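PDB 3OKP: GDP-mannose-dependent alpha-(1-6)-phosphatidylinositol monomannoside mannosyltransferase from Corynebacterium glutamicum, which belongs to the GT-B glycosyltransferases, two-domain enzymes built from a pair of Rossmann-like halves that face each other across a cleft. Local coordinates for residues A[10-15]-A[40-45]; A[36-41]-A[57-62]. All blocks are in the same frame, centred on the assembly; numbering follows the deposited sequence.

Contact 1 (A[10-15]-A[40-45]); sequences VTNDFP and FASTQN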
ATOM      1  N   VAL A  10     -15.531  11.245  -4.628  1.00  9.62           N
ATOM      2  CA  VAL A  10     -16.628  10.885  -3.729  1.00  9.58           C
ATOM      3  C   VAL A  10     -16.155   9.761  -2.815  1.00  9.56           C
ATOM      4  O   VAL A  10     -15.809   8.677  -3.289  1.00  9.24           O
ATOM      5  CB  VAL A  10     -17.891  10.445  -4.520  1.00  9.70           C
ATOM      6  CG1 VAL A  10     -19.012  10.008  -3.572  1.00  9.75           C
ATOM      7  CG2 VAL A  10     -18.368  11.564  -5.438  1.00  9.37           C
ATOM      8  N   THR A  11     -16.138  10.019  -1.510  1.00  9.76           N
ATOM      9  CA  THR A  11     -15.479   9.100  -0.580  1.00  9.94           C
ATOM     10  C   THR A  11     -15.955   9.190   0.872  1.00 10.37           C
ATOM     11  O   THR A  11     -16.223  10.275   1.392  1.00 10.34           O
ATOM     12  CB  THR A  11     -13.923   9.258  -0.647  1.00  9.86           C
ATOM     13  OG1 THR A  11     -13.293   8.299   0.208  1.00 10.09           O
ATOM     14  CG2 THR A  11     -13.477  10.676  -0.263  1.00  9.79           C
ATOM     15  N   ASN A  12     -16.051   8.024   1.508  1.00 10.69           N
ATOM     16  CA  ASN A  12     -16.229   7.926   2.949  1.00 11.23           C
ATOM     17  C   ASN A  12     -14.871   7.871   3.659  1.00 11.67           C
ATOM     18  O   ASN A  12     -14.800   7.928   4.886  1.00 12.06           O
ATOM     19  CB  ASN A  12     -17.057   6.682   3.292  1.00 11.34           C
ATOM     20  CG  ASN A  12     -17.457   6.625   4.758  1.00 11.35           C
ATOM     21  OD1 ASN A  12     -18.005   7.582   5.302  1.00 10.42           O
ATOM     22  ND2 ASN A  12     -17.180   5.498   5.402  1.00 10.80           N
ATOM     23  N   ASP A  13     -13.801   7.762   2.874  1.00 11.82           N
ATOM     24  CA  ASP A  13     -12.455   7.557   3.406  1.00 12.67           C
ATOM     25  C   ASP A  13     -11.550   8.747   3.086  1.00 12.66           C
ATOM     26  O   ASP A  13     -10.903   8.779   2.043  1.00 13.02           O
ATOM     27  CB  ASP A  13     -11.838   6.281   2.820  1.00 12.63           C
ATOM     28  CG  ASP A  13     -12.740   5.068   2.961  1.00 13.68           C
ATOM     29  OD1 ASP A  13     -13.099   4.708   4.105  1.00 14.25           O
ATOM     30  OD2 ASP A  13     -13.078   4.465   1.919  1.00 14.85           O
ATOM     31  N   PHE A  14     -11.512   9.721   3.987  1.00 13.11           N
ATOM     32  CA  PHE A  14     -10.703  10.921   3.786  1.00 12.97           C
ATOM     33  C   PHE A  14     -10.086  11.346   5.116  1.00 13.48           C
ATOM     34  O   PHE A  14     -10.693  11.134   6.166  1.00 13.80           O
ATOM     35  CB  PHE A  14     -11.567  12.045   3.193  1.00 12.72           C
ATOM     36  CG  PHE A  14     -10.779  13.147   2.529  1.00 12.63           C
ATOM     37  CD1 PHE A  14     -10.089  12.915   1.341  1.00 12.34           C
ATOM     38  CD2 PHE A  14     -10.745  14.425   3.082  1.00 12.69           C
ATOM     39  CE1 PHE A  14      -9.358  13.933   0.724  1.00 11.83           C
ATOM     40  CE2 PHE A  14     -10.019  15.451   2.471  1.00 12.78           C
ATOM     41  CZ  PHE A  14      -9.327  15.202   1.289  1.00 12.37           C
ATOM     42  N   PRO A  15      -8.861  11.915   5.085  1.00 13.74           N
ATOM     43  CA  PRO A  15      -8.303  12.544   6.284  1.00 14.36           C
ATOM     44  C   PRO A  15      -9.262  13.588   6.883  1.00 14.85           C
ATOM     45  O   PRO A  15     -10.146  14.074   6.171  1.00 14.41           O
ATOM     46  CB  PRO A  15      -7.034  13.218   5.763  1.00 14.41           C
ATOM     47  CG  PRO A  15      -6.641  12.421   4.583  1.00 13.83           C
ATOM     48  CD  PRO A  15      -7.919  11.971   3.950  1.00 13.35           C
ATOM     49  N   PHE A  40     -15.799  15.377  -2.146  1.00  9.59           N
ATOM     50  CA  PHE A  40     -17.056  15.232  -1.417  1.00  9.77           C
ATOM     51  C   PHE A  40     -16.872  14.079  -0.425  1.00  9.94           C
ATOM     52  O   PHE A  40     -16.835  12.907  -0.813  1.00  9.42           O
ATOM     53  CB  PHE A  40     -18.208  14.971  -2.404  1.00  9.72           C
ATOM     54  CG  PHE A  40     -19.571  14.833  -1.762  1.00  9.99           C
ATOM     55  CD1 PHE A  40     -20.014  15.748  -0.806  1.00 10.30           C
ATOM     56  CD2 PHE A  40     -20.428  13.800  -2.149  1.00  9.94           C
ATOM     57  CE1 PHE A  40     -21.277  15.623  -0.225  1.00 10.41           C
ATOM     58  CE2 PHE A  40     -21.693  13.665  -1.579  1.00  9.55           C
ATOM     59  CZ  PHE A  40     -22.120  14.576  -0.613  1.00 10.06           C
ATOM     60  N   ALA A  41     -16.729  14.425   0.855  1.00 10.38           N
ATOM     61  CA  ALA A  41     -16.357  13.450   1.883  1.00 10.75           C
ATOM     62  C   ALA A  41     -17.243  13.507   3.127  1.00 11.41           C
ATOM     63  O   ALA A  41     -17.754  14.564   3.489  1.00 11.56           O
ATOM     64  CB  ALA A  41     -14.888  13.626   2.267  1.00 10.52           C
ATOM     65  N   SER A  42     -17.412  12.357   3.778  1.00 11.87           N
ATOM     66  CA  SER A  42     -18.104  12.279   5.066  1.00 13.01           C
ATOM     67  C   SER A  42     -17.341  13.034   6.164  1.00 13.81           C
ATOM     68  O   SER A  42     -16.182  13.420   5.977  1.00 13.61           O
ATOM     69  CB  SER A  42     -18.305  10.817   5.471  1.00 13.01           C
ATOM     70  OG  SER A  42     -17.067  10.136   5.541  1.00 13.18           O
ATOM     71  N   THR A  43     -17.998  13.240   7.304  1.00 14.98           N
ATOM     72  CA  THR A  43     -17.414  13.988   8.418  1.00 16.13           C
ATOM     73  C   THR A  43     -17.527  13.192   9.718  1.00 17.14           C
ATOM     74  O   THR A  43     -18.629  12.872  10.164  1.00 17.46           O
ATOM     75  CB  THR A  43     -18.108  15.359   8.597  1.00 16.40           C
ATOM     76  OG1 THR A  43     -18.231  16.003   7.323  1.00 16.03           O
ATOM     77  CG2 THR A  43     -17.315  16.254   9.552  1.00 16.91           C
ATOM     78  N   GLN A  44     -16.383  12.880  10.319  1.00 18.01           N
ATOM     79  CA  GLN A  44     -16.348  12.098  11.555  1.00 19.35           C
ATOM     80  C   GLN A  44     -16.290  12.998  12.789  1.00 20.35           C
ATOM     81  O   GLN A  44     -16.971  12.740  13.786  1.00 21.33           O
ATOM     82  CB  GLN A  44     -15.181  11.102  11.541  1.00 19.47           C
ATOM     83  CG  GLN A  44     -15.387   9.908  10.600  1.00 19.70           C
ATOM     84  CD  GLN A  44     -15.123  10.241   9.137  1.00 19.67           C
ATOM     85  OE1 GLN A  44     -14.072  10.780   8.790  1.00 19.44           O
ATOM     86  NE2 GLN A  44     -16.076   9.906   8.272  1.00 19.08           N
ATOM     87  N   ASN A  45     -15.470  14.045  12.714  1.00 20.40           N
ATOM     88  CA  ASN A  45     -15.432  15.101  13.722  1.00 21.13           C
ATOM     89  C   ASN A  45     -15.339  16.457  13.026  1.00 20.62           C
ATOM     90  O   ASN A  45     -14.384  16.723  12.295  1.00 20.26           O
ATOM     91  CB  ASN A  45     -14.267  14.888  14.697  1.00 21.78           C
ATOM     92  CG  ASN A  45     -14.251  15.908  15.825  1.00 23.30           C
ATOM     93  OD1 ASN A  45     -13.843  17.054  15.637  1.00 23.58           O
ATOM     94  ND2 ASN A  45     -14.688  15.490  17.007  1.00 25.27           N
TER
HETATM   95  O   HOH W   1     -12.819  12.500   7.039  1.00 17.43           O

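Contact 2 (A[36-41]-A[57-62]); sequences SIVVFA and DYEVIR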
ATOM      1  N   SER A  36      -8.338  21.543 -10.364  1.00 14.49           N
ATOM      2  CA  SER A  36      -9.110  20.544 -11.112  1.00 14.38           C
ATOM      3  C   SER A  36      -9.698  19.444 -10.217  1.00 13.72           C
ATOM      4  O   SER A  36     -10.257  18.464 -10.713  1.00 13.53           O
ATOM      5  CB  SER A  36      -8.252  19.924 -12.226  1.00 14.55           C
ATOM      6  OG  SER A  36      -7.378  18.924 -11.718  1.00 14.73           O
ATOM      7  N   ILE A  37      -9.577  19.621  -8.902  1.00 13.37           N
ATOM      8  CA  ILE A  37     -10.026  18.625  -7.931  1.00 12.82           C
ATOM      9  C   ILE A  37     -11.011  19.219  -6.929  1.00 12.58           C
ATOM     10  O   ILE A  37     -10.764  20.290  -6.364  1.00 12.81           O
ATOM     11  CB  ILE A  37      -8.831  18.011  -7.140  1.00 12.94           C
ATOM     12  CG1 ILE A  37      -7.884  17.230  -8.066  1.00 13.33           C
ATOM     13  CG2 ILE A  37      -9.332  17.146  -5.969  1.00 12.72           C
ATOM     14  CD1 ILE A  37      -8.392  15.848  -8.510  1.00 14.26           C
ATOM     15  N   VAL A  38     -12.127  18.517  -6.727  1.00 11.69           N
ATOM     16  CA  VAL A  38     -13.055  18.798  -5.632  1.00 11.23           C
ATOM     17  C   VAL A  38     -13.333  17.480  -4.903  1.00 10.46           C
ATOM     18  O   VAL A  38     -13.495  16.441  -5.542  1.00 10.10           O
ATOM     19  CB  VAL A  38     -14.397  19.418  -6.126  1.00 11.47           C
ATOM     20  CG1 VAL A  38     -15.272  19.828  -4.942  1.00 11.49           C
ATOM     21  CG2 VAL A  38     -14.149  20.625  -7.035  1.00 12.12           C
ATOM     22  N   VAL A  39     -13.367  17.522  -3.574  1.00 10.18           N
ATOM     23  CA  VAL A  39     -13.666  16.332  -2.772  1.00  9.81           C
ATOM     24  C   VAL A  39     -15.028  16.461  -2.094  1.00  9.86           C
ATOM     25  O   VAL A  39     -15.369  17.519  -1.561  1.00 10.06           O
ATOM     26  CB  VAL A  39     -12.563  16.044  -1.713  1.00  9.91           C
ATOM     27  CG1 VAL A  39     -12.908  14.806  -0.875  1.00  9.51           C
ATOM     28  CG2 VAL A  39     -11.204  15.859  -2.385  1.00  9.74           C
ATOM     29  N   PHE A  40     -15.799  15.377  -2.146  1.00  9.59           N
ATOM     30  CA  PHE A  40     -17.056  15.232  -1.417  1.00  9.77           C
ATOM     31  C   PHE A  40     -16.872  14.079  -0.425  1.00  9.94           C
ATOM     32  O   PHE A  40     -16.835  12.907  -0.813  1.00  9.42           O
ATOM     33  CB  PHE A  40     -18.208  14.971  -2.404  1.00  9.72           C
ATOM     34  CG  PHE A  40     -19.571  14.833  -1.762  1.00  9.99           C
ATOM     35  CD1 PHE A  40     -20.014  15.748  -0.806  1.00 10.30           C
ATOM     36  CD2 PHE A  40     -20.428  13.800  -2.149  1.00  9.94           C
ATOM     37  CE1 PHE A  40     -21.277  15.623  -0.225  1.00 10.41           C
ATOM     38  CE2 PHE A  40     -21.693  13.665  -1.579  1.00  9.55           C
ATOM     39  CZ  PHE A  40     -22.120  14.576  -0.613  1.00 10.06           C
ATOM     40  N   ALA A  41     -16.729  14.425   0.855  1.00 10.38           N
ATOM     41  CA  ALA A  41     -16.357  13.450   1.883  1.00 10.75           C
ATOM     42  C   ALA A  41     -17.243  13.507   3.127  1.00 11.41           C
ATOM     43  O   ALA A  41     -17.754  14.564   3.489  1.00 11.56           O
ATOM     44  CB  ALA A  41     -14.888  13.626   2.267  1.00 10.52           C
ATOM     45  N   ASP A  57      -4.946  23.040  -0.511  1.00 11.83           N
ATOM     46  CA  ASP A  57      -5.067  24.009  -1.608  1.00 12.32           C
ATOM     47  C   ASP A  57      -6.159  23.639  -2.621  1.00 12.04           C
ATOM     48  O   ASP A  57      -6.283  24.272  -3.674  1.00 11.92           O
ATOM     49  CB  ASP A  57      -3.715  24.263  -2.304  1.00 12.53           C
ATOM     50  CG  ASP A  57      -3.090  23.000  -2.900  1.00 12.54           C
ATOM     51  OD1 ASP A  57      -3.606  21.879  -2.691  1.00 12.28           O
ATOM     52  OD2 ASP A  57      -2.054  23.142  -3.583  1.00 12.85           O
ATOM     53  N   TYR A  58      -6.947  22.621  -2.280  1.00 11.79           N
ATOM     54  CA  TYR A  58      -8.126  22.237  -3.061  1.00 11.82           C
ATOM     55  C   TYR A  58      -9.375  22.160  -2.175  1.00 11.94           C
ATOM     56  O   TYR A  58      -9.271  22.018  -0.954  1.00 11.91           O
ATOM     57  CB  TYR A  58      -7.890  20.913  -3.803  1.00 11.50           C
ATOM     58  CG  TYR A  58      -7.547  19.737  -2.910  1.00 11.22           C
ATOM     59  CD1 TYR A  58      -6.218  19.421  -2.622  1.00 11.61           C
ATOM     60  CD2 TYR A  58      -8.549  18.935  -2.365  1.00 11.23           C
ATOM     61  CE1 TYR A  58      -5.896  18.345  -1.802  1.00 11.18           C
ATOM     62  CE2 TYR A  58      -8.239  17.855  -1.546  1.00 11.04           C
ATOM     63  CZ  TYR A  58      -6.914  17.566  -1.268  1.00 11.07           C
ATOM     64  OH  TYR A  58      -6.606  16.495  -0.465  1.00 11.13           O
ATOM     65  N   GLU A  59     -10.546  22.252  -2.800  1.00 12.15           N
ATOM     66  CA  GLU A  59     -11.823  22.313  -2.085  1.00 12.69           C
ATOM     67  C   GLU A  59     -12.296  20.949  -1.581  1.00 12.17           C
ATOM     68  O   GLU A  59     -12.274  19.957  -2.317  1.00 11.79           O
ATOM     69  CB  GLU A  59     -12.900  22.945  -2.978  1.00 12.87           C
ATOM     70  CG  GLU A  59     -14.284  23.052  -2.327  1.00 13.80           C
ATOM     71  CD  GLU A  59     -15.344  23.610  -3.259  1.00 14.51           C
ATOM     72  OE1 GLU A  59     -15.183  23.500  -4.497  1.00 16.20           O
ATOM     73  OE2 GLU A  59     -16.350  24.154  -2.751  1.00 16.62           O
ATOM     74  N   VAL A  60     -12.722  20.919  -0.319  1.00 12.24           N
ATOM     75  CA  VAL A  60     -13.380  19.752   0.268  1.00 12.12           C
ATOM     76  C   VAL A  60     -14.788  20.156   0.708  1.00 12.45           C
ATOM     77  O   VAL A  60     -14.957  21.071   1.517  1.00 12.73           O
ATOM     78  CB  VAL A  60     -12.590  19.173   1.477  1.00 12.15           C
ATOM     79  CG1 VAL A  60     -13.311  17.961   2.077  1.00 11.87           C
ATOM     80  CG2 VAL A  60     -11.171  18.794   1.066  1.00 11.64           C
ATOM     81  N   ILE A  61     -15.788  19.486   0.143  1.00 12.23           N
ATOM     82  CA  ILE A  61     -17.180  19.674   0.543  1.00 12.83           C
ATOM     83  C   ILE A  61     -17.553  18.549   1.503  1.00 12.80           C
ATOM     84  O   ILE A  61     -17.586  17.375   1.121  1.00 12.52           O
ATOM     85  CB  ILE A  61     -18.140  19.700  -0.678  1.00 12.76           C
ATOM     86  CG1 ILE A  61     -17.743  20.826  -1.641  1.00 13.36           C
ATOM     87  CG2 ILE A  61     -19.598  19.845  -0.223  1.00 13.00           C
ATOM     88  CD1 ILE A  61     -18.362  20.721  -3.028  1.00 13.35           C
ATOM     89  N   ARG A  62     -17.817  18.915   2.754  1.00 13.22           N
ATOM     90  CA  ARG A  62     -18.075  17.932   3.800  1.00 13.31           C
ATOM     91  C   ARG A  62     -19.552  17.557   3.912  1.00 13.92           C
ATOM     92  O   ARG A  62     -20.424  18.418   4.078  1.00 14.04           O
ATOM     93  CB  ARG A  62     -17.535  18.420   5.149  1.00 13.72           C
ATOM     94  CG  ARG A  62     -16.007  18.475   5.247  1.00 12.79           C
ATOM     95  CD  ARG A  62     -15.389  17.091   5.415  1.00 11.74           C
ATOM     96  NE  ARG A  62     -13.935  17.159   5.563  1.00 11.25           N
ATOM     97  CZ  ARG A  62     -13.153  16.119   5.838  1.00 11.07           C
ATOM     98  NH1 ARG A  62     -13.675  14.907   6.002  1.00 10.46           N
ATOM     99  NH2 ARG A  62     -11.842  16.290   5.951  1.00  9.85           N
TER
HETATM  100  O   HOH W   2     -10.405  22.875  -5.635  1.00  9.35           O

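Contact 1 (A[10-15]-A[40-45])
Thr11 and Phe40 join two parallel strands through their backbones: Thr11 N donates to Phe40 O (3.1 Å, 157° at the hydrogen), and one step further Ser42 N returns a weak bond to Thr11 O at 3.4 Å. Between these two, Ala41 CA sends its hydrogen toward Thr11 O from 3.2 Å, so that oxygen serves both a carbon and a nitrogen donor of the partner strand.

Past the last pairing the polar link passes to side chains. Ser42 OG gives its hydrogen to Asn12 OD1 over 2.7 Å, reaching the oxygen from above the amide plane, 42° out of it. The serine oxygen sits between its own backbone N and carbonyl carbon (chi1 58°), a torsion that aims it at the asparagine. It is also an acceptor: Gln44 NE2 donates to Ser42 OG within the glutamine's amide plane, giving a short relay from amide to hydroxyl to amide. At the other end of the glutamine amide, water 1 lies between Gln44 OE1 (2.8 Å) and Phe14 O, within hydrogen-bonding reach of both. On the first strand's exit, Asp13 N bonds back to Thr11 OG1 in an ST turn.

Apolar contacts divide between the faces of the sheet. Val10 CG1 lies 4.3 Å from Phe40 CD2 on one; on the other, Ala41 CB meets Phe14 CB at 3.8 Å.

Helix 20-29 connects strands 7-11 and 37-42 in a beta-alpha-beta unit. That helix packs on Thr11 and Phe14 through Leu25 and Ile29, helix 72-84 covers Val10 and Phe40 on the opposite face, and strand 89-92 continues the sheet beyond Val10.

Contact 2 (A[36-41]-A[57-62])
A right-handed beta-alpha-beta crossover, strand 37-42 to helix 46-53 to strand 59-63, brings these segments together as parallel neighbours at the margin of a Rossmann-like sheet. Their short axes come within 4.6 Å and cross at -20°. Three backbone bonds make the ladder: Val39 N donates to Glu59 O, Ile61 N to Val39 O in a short bond of 2.6 Å, and Ala41 N to Ile61 O at 3.1 Å. Where the strands splay apart before the first of these, water 2 takes over, donating to Ile37 O at 2.7 Å and accepting from Glu59 N.

One face carries Val38, Phe40, Glu59 and Ile61. Val38 CG1 meets the tip of Ile61, CD1, at 3.7 Å and also lies against Glu59 OE1, the two side chains of Val38 and Glu59 running alongside each other. Farther along, Ile61 O sits at the edge of the Phe40 ring, near its plane, 3.5 Å from CD1. The other face holds Val39, Ala41, Val60 and Arg62, with Arg62 NH1 near Ala41 CB, and the Tyr58 ring joins them there. With chi1 at 58°, that ring is brought beside both aliphatic neighbours: CE2 touches Val39 CG2 at 3.7 Å, and CD2 meets Ile37 CG2.

The chemistry is that of a sheet margin: main-chain bonds, branched aliphatic groups and aromatic rings make the join, while charges on the outer strand find partners beyond it, Glu59 in a salt bridge with Arg85 and Arg62 in one with Asp53. Both carboxylate and guanidinium can therefore lie against apolar neighbours with their charges probably balanced.

In the fold
Contacts 1 and 2 illustrate how a Rossmann-like sheet grows outward by successive crossovers. Their centres are 10 Å apart, and both use strand 37-42, which lies between strand 7-11 and the outermost strand 59-63; Phe40 and Ala41 therefore serve both. Along the chain, helix 20-29 precedes strand 37-42 and helix 46-53 follows it. Arg62 ties the two contacts directly, probably through hydrogen bonds from NH2 to Pro15 O and from NH1 to Ser42 O, linking the outer strand to the chain at the C-terminal ends of both inner ones. Together they join three strands at one edge of the seven-stranded sheet, in the GT-B half opposite that supplying the guanosine-5'-diphosphate-alpha-d-mannose pocket, 15 residues between 205 and 298.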